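Local coordinates for protein fervidolysin (Fervidobacterium pennivorans, PDB 1R6V) that degrades keratin into peptides as a subtilisin-like serine protease, allowing the bacterium to grow on native feathers, at residues 188-197 and 227-235; 273-282 and 480-491. The protein carries 1 engineered substitution. One frame throughout, in Å; residues are numbered along the deposited sequence.

Interaction 1: 188-197 and 227-235; sequences LPAGTDSSYG and MPIVIFDDP
Leu188 and Val230 meet methyl to methyl, CD1 of Leu188 lying 3.7 Å from CG2 of Val230, with the two side chains crossing at about a right angle. The same Val230 methyl also sits near the edge of the Tyr196 ring, close to its plane, and packs against the carbonyl O of Ser194. Ser194 turns toward Pro228: Ser194 OG lies 3.8 Å from Pro228 CB, while the hydroxyl has its polar partner in the backbone N of Val165. Tyr196 CG stands anti to the carbonyl carbon and beside the backbone N (chi1 -62°), which sets the ring alongside Asp233, ring and carboxylate only 22° apart, with Asp233 OD1 3.5 Å from Tyr196 CB. Asp233 OD1 accepts from Asp234 N at 2.6 Å through its anti lone pair; Asp233 OD2 pairs with Arg181, which also makes a cation-pi contact with Tyr196. Further along, Gly197 CA comes within 3.1 Å of Phe232 O in a CA-H...O contact. The loop that leads from strand 186-188 to helix 200-209 thus lies against the C-terminal end of strand 225-230, in the parallel part of the subtilase sheet, and the Phe232 side chain is about 6 Å from that of Asp162, the inferred charge-relay aspartate.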
loop_
_atom_site.group_PDB
_atom_site.type_symbol
_atom_site.label_atom_id
_atom_site.label_comp_id
_atom_site.label_asym_id
_atom_site.label_seq_id
_atom_site.Cartn_x
_atom_site.Cartn_y
_atom_site.Cartn_z
ATOM N N LEU A 188 22.832 12.139 -4.290
ATOM C CA LEU A 188 23.144 13.163 -3.299
ATOM C C LEU A 188 24.466 12.826 -2.611
ATOM O O LEU A 188 24.557 11.863 -1.852
ATOM C CB LEU A 188 22.013 13.252 -2.260
ATOM C CG LEU A 188 20.628 13.533 -2.858
ATOM C CD1 LEU A 188 19.522 13.331 -1.810
ATOM C CD2 LEU A 188 20.610 14.947 -3.398
ATOM N N PRO A 189 25.515 13.616 -2.875
ATOM C CA PRO A 189 26.825 13.362 -2.265
ATOM C C PRO A 189 26.811 13.341 -0.741
ATOM O O PRO A 189 26.033 14.060 -0.109
ATOM C CB PRO A 189 27.686 14.508 -2.806
ATOM C CG PRO A 189 27.061 14.800 -4.137
ATOM C CD PRO A 189 25.582 14.757 -3.806
ATOM N N ALA A 190 27.691 12.530 -0.161
ATOM C CA ALA A 190 27.795 12.431 1.286
ATOM C C ALA A 190 28.055 13.797 1.903
ATOM O O ALA A 190 28.701 14.672 1.305
ATOM C CB ALA A 190 28.909 11.468 1.667
ATOM N N GLY A 191 27.520 13.986 3.101
ATOM C CA GLY A 191 27.720 15.226 3.822
ATOM C C GLY A 191 27.093 16.487 3.268
ATOM O O GLY A 191 27.378 17.568 3.774
ATOM N N THR A 192 26.236 16.375 2.256
ATOM C CA THR A 192 25.626 17.571 1.693
ATOM C C THR A 192 24.229 17.853 2.216
ATOM O O THR A 192 23.590 16.986 2.796
ATOM C CB THR A 192 25.605 17.507 0.145
ATOM O OG1 THR A 192 24.764 16.434 -0.288
ATOM C CG2 THR A 192 27.026 17.258 -0.378
ATOM N N ASP A 193 23.776 19.086 2.028
ATOM C CA ASP A 193 22.444 19.506 2.456
ATOM C C ASP A 193 21.425 19.101 1.384
ATOM O O ASP A 193 21.464 19.613 0.256
ATOM C CB ASP A 193 22.449 21.028 2.658
ATOM C CG ASP A 193 21.075 21.591 2.981
ATOM O OD1 ASP A 193 20.154 20.809 3.306
ATOM O OD2 ASP A 193 20.917 22.828 2.921
ATOM N N SER A 194 20.529 18.169 1.717
ATOM C CA SER A 194 19.508 17.732 0.762
ATOM C C SER A 194 18.119 18.007 1.320
ATOM O O SER A 194 17.151 17.397 0.890
ATOM C CB SER A 194 19.657 16.231 0.445
ATOM O OG SER A 194 19.573 15.443 1.621
ATOM N N SER A 195 18.023 18.974 2.229
ATOM C CA SER A 195 16.758 19.302 2.881
ATOM C C SER A 195 15.720 20.033 2.010
ATOM O O SER A 195 15.070 20.979 2.448
ATOM C CB SER A 195 17.042 20.082 4.186
ATOM O OG SER A 195 17.730 21.306 3.959
ATOM N N TYR A 196 15.551 19.568 0.778
ATOM C CA TYR A 196 14.600 20.172 -0.149
ATOM C C TYR A 196 13.149 20.276 0.335
ATOM O O TYR A 196 12.451 21.237 -0.003
ATOM C CB TYR A 196 14.622 19.403 -1.471
ATOM C CG TYR A 196 15.953 19.440 -2.178
ATOM C CD1 TYR A 196 16.406 20.612 -2.777
ATOM C CD2 TYR A 196 16.778 18.320 -2.218
ATOM C CE1 TYR A 196 17.646 20.668 -3.393
ATOM C CE2 TYR A 196 18.022 18.369 -2.827
ATOM C CZ TYR A 196 18.447 19.549 -3.412
ATOM O OH TYR A 196 19.679 19.616 -4.007
ATOM N N GLY A 197 12.695 19.305 1.125
ATOM C CA GLY A 197 11.310 19.308 1.577
ATOM C C GLY A 197 11.017 19.950 2.922
ATOM O O GLY A 197 9.867 19.984 3.359
ATOM N N MET A 227 21.275 7.511 5.134
ATOM C CA MET A 227 21.169 7.581 3.673
ATOM C C MET A 227 19.884 8.351 3.368
ATOM O O MET A 227 18.791 7.837 3.548
ATOM C CB MET A 227 21.088 6.164 3.068
ATOM C CG MET A 227 20.729 6.116 1.562
ATOM S SD MET A 227 20.485 4.374 1.000
ATOM C CE MET A 227 22.266 3.922 0.608
ATOM N N PRO A 228 20.004 9.611 2.931
ATOM C CA PRO A 228 18.793 10.377 2.628
ATOM C C PRO A 228 18.136 10.011 1.292
ATOM O O PRO A 228 18.815 9.877 0.268
ATOM C CB PRO A 228 19.272 11.832 2.659
ATOM C CG PRO A 228 20.738 11.736 2.406
ATOM C CD PRO A 228 21.185 10.481 3.071
ATOM N N ILE A 229 16.822 9.809 1.333
ATOM C CA ILE A 229 16.021 9.512 0.145
ATOM C C ILE A 229 14.962 10.602 0.160
ATOM O O ILE A 229 14.118 10.657 1.057
ATOM C CB ILE A 229 15.343 8.114 0.199
ATOM C CG1 ILE A 229 16.394 7.006 0.396
ATOM C CG2 ILE A 229 14.516 7.897 -1.087
ATOM C CD1 ILE A 229 17.372 6.769 -0.801
ATOM N N VAL A 230 15.008 11.489 -0.827
ATOM C CA VAL A 230 14.080 12.604 -0.848
ATOM C C VAL A 230 12.756 12.280 -1.512
ATOM O O VAL A 230 12.688 12.156 -2.735
ATOM C CB VAL A 230 14.731 13.822 -1.561
ATOM C CG1 VAL A 230 13.797 15.037 -1.525
ATOM C CG2 VAL A 230 16.056 14.145 -0.889
ATOM N N ILE A 231 11.702 12.121 -0.709
ATOM C CA ILE A 231 10.401 11.854 -1.289
ATOM C C ILE A 231 9.411 13.007 -1.125
ATOM O O ILE A 231 8.319 12.972 -1.709
ATOM C CB ILE A 231 9.807 10.505 -0.804
ATOM C CG1 ILE A 231 9.534 10.517 0.709
ATOM C CG2 ILE A 231 10.769 9.384 -1.176
ATOM C CD1 ILE A 231 8.398 9.538 1.096
ATOM N N PHE A 232 9.793 13.999 -0.311
ATOM C CA PHE A 232 9.044 15.238 -0.165
ATOM C C PHE A 232 10.098 16.251 -0.551
ATOM O O PHE A 232 11.006 16.570 0.206
ATOM C CB PHE A 232 8.502 15.458 1.248
ATOM C CG PHE A 232 7.248 14.694 1.488
ATOM C CD1 PHE A 232 7.303 13.389 1.974
ATOM C CD2 PHE A 232 6.016 15.221 1.104
ATOM C CE1 PHE A 232 6.149 12.616 2.065
ATOM C CE2 PHE A 232 4.852 14.450 1.189
ATOM C CZ PHE A 232 4.921 13.142 1.671
ATOM N N ASP A 233 9.978 16.694 -1.795
ATOM C CA ASP A 233 10.908 17.619 -2.414
ATOM C C ASP A 233 10.350 19.046 -2.363
ATOM O O ASP A 233 9.386 19.318 -1.638
ATOM C CB ASP A 233 11.119 17.135 -3.860
ATOM C CG ASP A 233 12.495 17.471 -4.410
ATOM O OD1 ASP A 233 12.841 18.668 -4.438
ATOM O OD2 ASP A 233 13.227 16.546 -4.829
ATOM N N ASP A 234 10.963 19.956 -3.119
ATOM C CA ASP A 234 10.515 21.349 -3.154
ATOM C C ASP A 234 9.242 21.443 -3.997
ATOM O O ASP A 234 9.278 21.199 -5.205
ATOM C CB ASP A 234 11.597 22.233 -3.784
ATOM C CG ASP A 234 11.272 23.715 -3.681
ATOM O OD1 ASP A 234 10.084 24.076 -3.562
ATOM O OD2 ASP A 234 12.222 24.518 -3.729
ATOM N N PRO A 235 8.100 21.796 -3.382
ATOM C CA PRO A 235 6.856 21.894 -4.156
ATOM C C PRO A 235 6.923 22.855 -5.340
ATOM O O PRO A 235 6.100 22.781 -6.246
ATOM C CB PRO A 235 5.825 22.325 -3.114
ATOM C CG PRO A 235 6.639 23.033 -2.094
ATOM C CD PRO A 235 7.871 22.171 -1.978
#

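Interaction 2: 273-282 and 480-491; sequences YSYTMKEAFD and AKTGPDGIARFP
Tyr273 meets Lys481 twice, once through its ring and once through its hydroxyl. CG stands anti to the backbone N (chi1 -175°), and the ring is laid against the lysine chain, which slides past it in the opposite direction. CD of Lys481 sits 3.7 Å from the centroid of the Tyr273 ring, almost on the ring normal, a CH-pi contact over one face. At the far end, Tyr273 OH accepts a nearly straight bond from Lys481 N (3.0 Å, 172°). A water in the ring plane lies 2.6 Å from Tyr273 OH and donates to Lys481 O, so the backbone of one residue is held at both its N-H and its carbonyl.

Next, Ser274 caps the helix, its OG accepting from Met277 N. Tyr275 carries Tyr273 CE2 over one face of its ring, and Tyr275 OH donates to Thr482 O at 3.2 Å, from well above the carbonyl plane; this OH also touches Lys481 CB.

One turn on, Lys278 bends at chi2 and chi4, which brings Lys278 NZ to Arg489 O (3.0 Å). Lys278 NZ also makes a 2.8 Å salt bridge with Asp282 OD2, on the syn lone pair, which fixes the ammonium between helix and strand. The other carboxylate oxygen, Asp282 OD1, lies 3.4 Å from Pro491 CG, the two side chains crossing at about a right angle.

Helix 275-286 therefore rests on strands 478-481 and 487-494, each an outermost strand of its sheet in the first beta-sandwich domain. Away from them Met277, Ala280 and Phe281 pack on helix 246-258, and Tyr275 N and Thr276 bond to Glu93 of propeptide strand 89-93.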
loop_
_atom_site.group_PDB
_atom_site.type_symbol
_atom_site.label_atom_id
_atom_site.label_comp_id
_atom_site.label_asym_id
_atom_site.label_seq_id
_atom_site.Cartn_x
_atom_site.Cartn_y
_atom_site.Cartn_z
ATOM N N TYR A 273 -4.519 2.447 -1.648
ATOM C CA TYR A 273 -3.826 1.156 -1.591
ATOM C C TYR A 273 -3.117 1.097 -2.929
ATOM O O TYR A 273 -3.762 1.041 -3.976
ATOM C CB TYR A 273 -4.808 -0.015 -1.534
ATOM C CG TYR A 273 -4.148 -1.369 -1.354
ATOM C CD1 TYR A 273 -4.058 -1.951 -0.097
ATOM C CD2 TYR A 273 -3.646 -2.085 -2.448
ATOM C CE1 TYR A 273 -3.503 -3.211 0.075
ATOM C CE2 TYR A 273 -3.084 -3.351 -2.284
ATOM C CZ TYR A 273 -3.024 -3.906 -1.012
ATOM O OH TYR A 273 -2.515 -5.170 -0.832
ATOM N N SER A 274 -1.795 1.097 -2.898
ATOM C CA SER A 274 -1.015 1.075 -4.135
ATOM C C SER A 274 -0.351 -0.268 -4.333
ATOM O O SER A 274 0.353 -0.751 -3.443
ATOM C CB SER A 274 0.055 2.176 -4.076
ATOM O OG SER A 274 1.060 2.021 -5.067
ATOM N N TYR A 275 -0.575 -0.887 -5.488
ATOM C CA TYR A 275 0.080 -2.165 -5.743
ATOM C C TYR A 275 1.560 -1.947 -5.955
ATOM O O TYR A 275 2.393 -2.813 -5.643
ATOM C CB TYR A 275 -0.523 -2.854 -6.955
ATOM C CG TYR A 275 -1.841 -3.508 -6.624
ATOM C CD1 TYR A 275 -3.028 -2.786 -6.668
ATOM C CD2 TYR A 275 -1.895 -4.854 -6.246
ATOM C CE1 TYR A 275 -4.243 -3.388 -6.351
ATOM C CE2 TYR A 275 -3.108 -5.463 -5.925
ATOM C CZ TYR A 275 -4.273 -4.717 -5.988
ATOM O OH TYR A 275 -5.480 -5.319 -5.727
ATOM N N THR A 276 1.897 -0.792 -6.516
ATOM C CA THR A 276 3.289 -0.451 -6.743
ATOM C C THR A 276 4.028 -0.277 -5.425
ATOM O O THR A 276 5.130 -0.807 -5.245
ATOM C CB THR A 276 3.407 0.849 -7.557
ATOM O OG1 THR A 276 2.855 0.621 -8.852
ATOM C CG2 THR A 276 4.884 1.278 -7.721
ATOM N N MET A 277 3.428 0.461 -4.494
ATOM C CA MET A 277 4.090 0.665 -3.209
ATOM C C MET A 277 4.206 -0.647 -2.424
ATOM O O MET A 277 5.187 -0.860 -1.702
ATOM C CB MET A 277 3.347 1.710 -2.371
ATOM C CG MET A 277 4.200 2.250 -1.203
ATOM S SD MET A 277 5.752 3.135 -1.702
ATOM C CE MET A 277 4.931 4.543 -2.784
ATOM N N LYS A 278 3.208 -1.516 -2.576
ATOM C CA LYS A 278 3.187 -2.823 -1.907
ATOM C C LYS A 278 4.404 -3.580 -2.422
ATOM O O LYS A 278 5.189 -4.153 -1.660
ATOM C CB LYS A 278 1.911 -3.592 -2.287
ATOM C CG LYS A 278 1.763 -5.001 -1.682
ATOM C CD LYS A 278 1.271 -4.928 -0.255
ATOM C CE LYS A 278 0.775 -6.280 0.252
ATOM N NZ LYS A 278 1.863 -7.297 0.426
ATOM N N GLU A 279 4.560 -3.557 -3.741
ATOM C CA GLU A 279 5.688 -4.253 -4.365
ATOM C C GLU A 279 7.032 -3.719 -3.895
ATOM O O GLU A 279 7.977 -4.475 -3.676
ATOM C CB GLU A 279 5.627 -4.134 -5.891
ATOM C CG GLU A 279 4.644 -5.033 -6.570
ATOM C CD GLU A 279 4.947 -6.512 -6.353
ATOM O OE1 GLU A 279 5.988 -7.017 -6.818
ATOM O OE2 GLU A 279 4.128 -7.167 -5.714
ATOM N N ALA A 280 7.133 -2.403 -3.743
ATOM C CA ALA A 280 8.380 -1.804 -3.300
ATOM C C ALA A 280 8.695 -2.181 -1.846
ATOM O O ALA A 280 9.841 -2.486 -1.504
ATOM C CB ALA A 280 8.298 -0.300 -3.446
ATOM N N PHE A 281 7.685 -2.118 -0.988
ATOM C CA PHE A 281 7.893 -2.488 0.400
ATOM C C PHE A 281 8.252 -3.953 0.524
ATOM O O PHE A 281 9.132 -4.311 1.313
ATOM C CB PHE A 281 6.653 -2.177 1.238
ATOM C CG PHE A 281 6.730 -0.855 1.923
ATOM C CD1 PHE A 281 6.741 0.330 1.189
ATOM C CD2 PHE A 281 6.860 -0.792 3.304
ATOM C CE1 PHE A 281 6.893 1.582 1.829
ATOM C CE2 PHE A 281 7.012 0.451 3.962
ATOM C CZ PHE A 281 7.029 1.633 3.222
ATOM N N ASP A 282 7.593 -4.796 -0.265
ATOM C CA ASP A 282 7.861 -6.233 -0.221
ATOM C C ASP A 282 9.249 -6.541 -0.793
ATOM O O ASP A 282 9.917 -7.475 -0.353
ATOM C CB ASP A 282 6.759 -6.998 -0.971
ATOM C CG ASP A 282 5.409 -6.949 -0.248
ATOM O OD1 ASP A 282 5.369 -6.444 0.906
ATOM O OD2 ASP A 282 4.398 -7.414 -0.829
ATOM N N ALA A 480 -4.773 -7.193 3.041
ATOM C CA ALA A 480 -4.142 -7.113 1.726
ATOM C C ALA A 480 -5.167 -7.469 0.663
ATOM O O ALA A 480 -6.155 -8.147 0.931
ATOM C CB ALA A 480 -2.955 -8.061 1.629
ATOM N N LYS A 481 -4.927 -7.013 -0.553
ATOM C CA LYS A 481 -5.836 -7.304 -1.652
ATOM C C LYS A 481 -5.142 -8.246 -2.630
ATOM O O LYS A 481 -3.945 -8.106 -2.887
ATOM C CB LYS A 481 -6.200 -5.999 -2.343
ATOM C CG LYS A 481 -6.797 -4.988 -1.383
ATOM C CD LYS A 481 -7.055 -3.645 -2.042
ATOM C CE LYS A 481 -8.370 -3.636 -2.787
ATOM N NZ LYS A 481 -8.668 -2.269 -3.312
ATOM N N THR A 482 -5.874 -9.198 -3.195
ATOM C CA THR A 482 -5.235 -10.114 -4.130
ATOM C C THR A 482 -4.838 -9.389 -5.406
ATOM O O THR A 482 -5.530 -8.474 -5.852
ATOM C CB THR A 482 -6.139 -11.321 -4.498
ATOM O OG1 THR A 482 -7.344 -10.851 -5.115
ATOM C CG2 THR A 482 -6.485 -12.146 -3.243
ATOM N N GLY A 483 -3.710 -9.799 -5.977
ATOM C CA GLY A 483 -3.238 -9.198 -7.213
ATOM C C GLY A 483 -3.812 -9.943 -8.407
ATOM O O GLY A 483 -4.700 -10.792 -8.248
ATOM N N PRO A 484 -3.317 -9.666 -9.622
ATOM C CA PRO A 484 -3.818 -10.337 -10.825
ATOM C C PRO A 484 -3.778 -11.861 -10.800
ATOM O O PRO A 484 -4.543 -12.517 -11.515
ATOM C CB PRO A 484 -2.943 -9.759 -11.935
ATOM C CG PRO A 484 -1.653 -9.460 -11.232
ATOM C CD PRO A 484 -2.140 -8.833 -9.940
ATOM N N ASP A 485 -2.879 -12.434 -10.008
ATOM C CA ASP A 485 -2.797 -13.889 -9.944
ATOM C C ASP A 485 -3.557 -14.460 -8.757
ATOM O O ASP A 485 -3.397 -15.630 -8.420
ATOM C CB ASP A 485 -1.342 -14.356 -9.902
ATOM C CG ASP A 485 -0.551 -13.912 -11.127
ATOM O OD1 ASP A 485 -1.112 -13.910 -12.250
ATOM O OD2 ASP A 485 0.642 -13.573 -10.968
ATOM N N GLY A 486 -4.379 -13.623 -8.126
ATOM C CA GLY A 486 -5.184 -14.067 -7.001
ATOM C C GLY A 486 -4.445 -14.211 -5.684
ATOM O O GLY A 486 -4.990 -14.716 -4.700
ATOM N N ILE A 487 -3.212 -13.742 -5.643
ATOM C CA ILE A 487 -2.442 -13.880 -4.418
ATOM C C ILE A 487 -2.374 -12.625 -3.564
ATOM O O ILE A 487 -2.127 -11.533 -4.069
ATOM C CB ILE A 487 -1.006 -14.348 -4.746
ATOM C CG1 ILE A 487 -1.071 -15.682 -5.496
ATOM C CG2 ILE A 487 -0.184 -14.479 -3.458
ATOM C CD1 ILE A 487 0.213 -16.075 -6.193
ATOM N N ALA A 488 -2.620 -12.786 -2.265
ATOM C CA ALA A 488 -2.512 -11.685 -1.313
ATOM C C ALA A 488 -1.336 -12.174 -0.471
ATOM O O ALA A 488 -1.402 -13.258 0.119
ATOM C CB ALA A 488 -3.775 -11.562 -0.455
ATOM N N ARG A 489 -0.262 -11.391 -0.437
ATOM C CA ARG A 489 0.950 -11.773 0.279
ATOM C C ARG A 489 1.098 -11.027 1.579
ATOM O O ARG A 489 0.893 -9.814 1.632
ATOM C CB ARG A 489 2.198 -11.482 -0.571
ATOM C CG ARG A 489 2.160 -12.016 -1.989
ATOM C CD ARG A 489 3.438 -11.632 -2.738
ATOM N NE ARG A 489 4.589 -12.420 -2.297
ATOM C CZ ARG A 489 5.763 -12.464 -2.925
ATOM N NH1 ARG A 489 5.960 -11.761 -4.037
ATOM N NH2 ARG A 489 6.740 -13.227 -2.450
ATOM N N PHE A 490 1.491 -11.761 2.621
ATOM C CA PHE A 490 1.683 -11.187 3.948
ATOM C C PHE A 490 3.100 -11.489 4.433
ATOM O O PHE A 490 3.322 -12.503 5.075
ATOM C CB PHE A 490 0.672 -11.801 4.927
ATOM C CG PHE A 490 -0.758 -11.465 4.595
ATOM C CD1 PHE A 490 -1.464 -12.201 3.650
ATOM C CD2 PHE A 490 -1.380 -10.391 5.213
ATOM C CE1 PHE A 490 -2.779 -11.869 3.320
ATOM C CE2 PHE A 490 -2.694 -10.047 4.893
ATOM C CZ PHE A 490 -3.392 -10.788 3.946
ATOM N N PRO A 491 4.058 -10.592 4.166
ATOM C CA PRO A 491 5.428 -10.853 4.610
ATOM C C PRO A 491 5.728 -10.503 6.049
ATOM O O PRO A 491 5.227 -9.513 6.587
ATOM C CB PRO A 491 6.277 -10.027 3.647
ATOM C CG PRO A 491 5.388 -8.866 3.311
ATOM C CD PRO A 491 3.984 -9.421 3.270
HETATM O O HOH W 1 -1.637 -6.715 -2.700
#

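In the fold
Along the chain both segments of interaction 1 come before those of interaction 2; their centres lie 28 Å apart, with nearest atoms about 7 Å from each other and no direct touch. They are connected through the catalytic domain: strand 225-230 belongs to its mixed central sheet, and helix 246-258 packs against both that strand and helix 275-286. Interaction 1 stays inside the subtilase domain, beside the inferred charge-relay aspartate Asp162. Interaction 2, away from the annotated sites, joins that domain to the Ig-like beta-sandwich, which may help to engage substrate. One contact lies within the catalytic domain, the other at its junction with the sandwich domain.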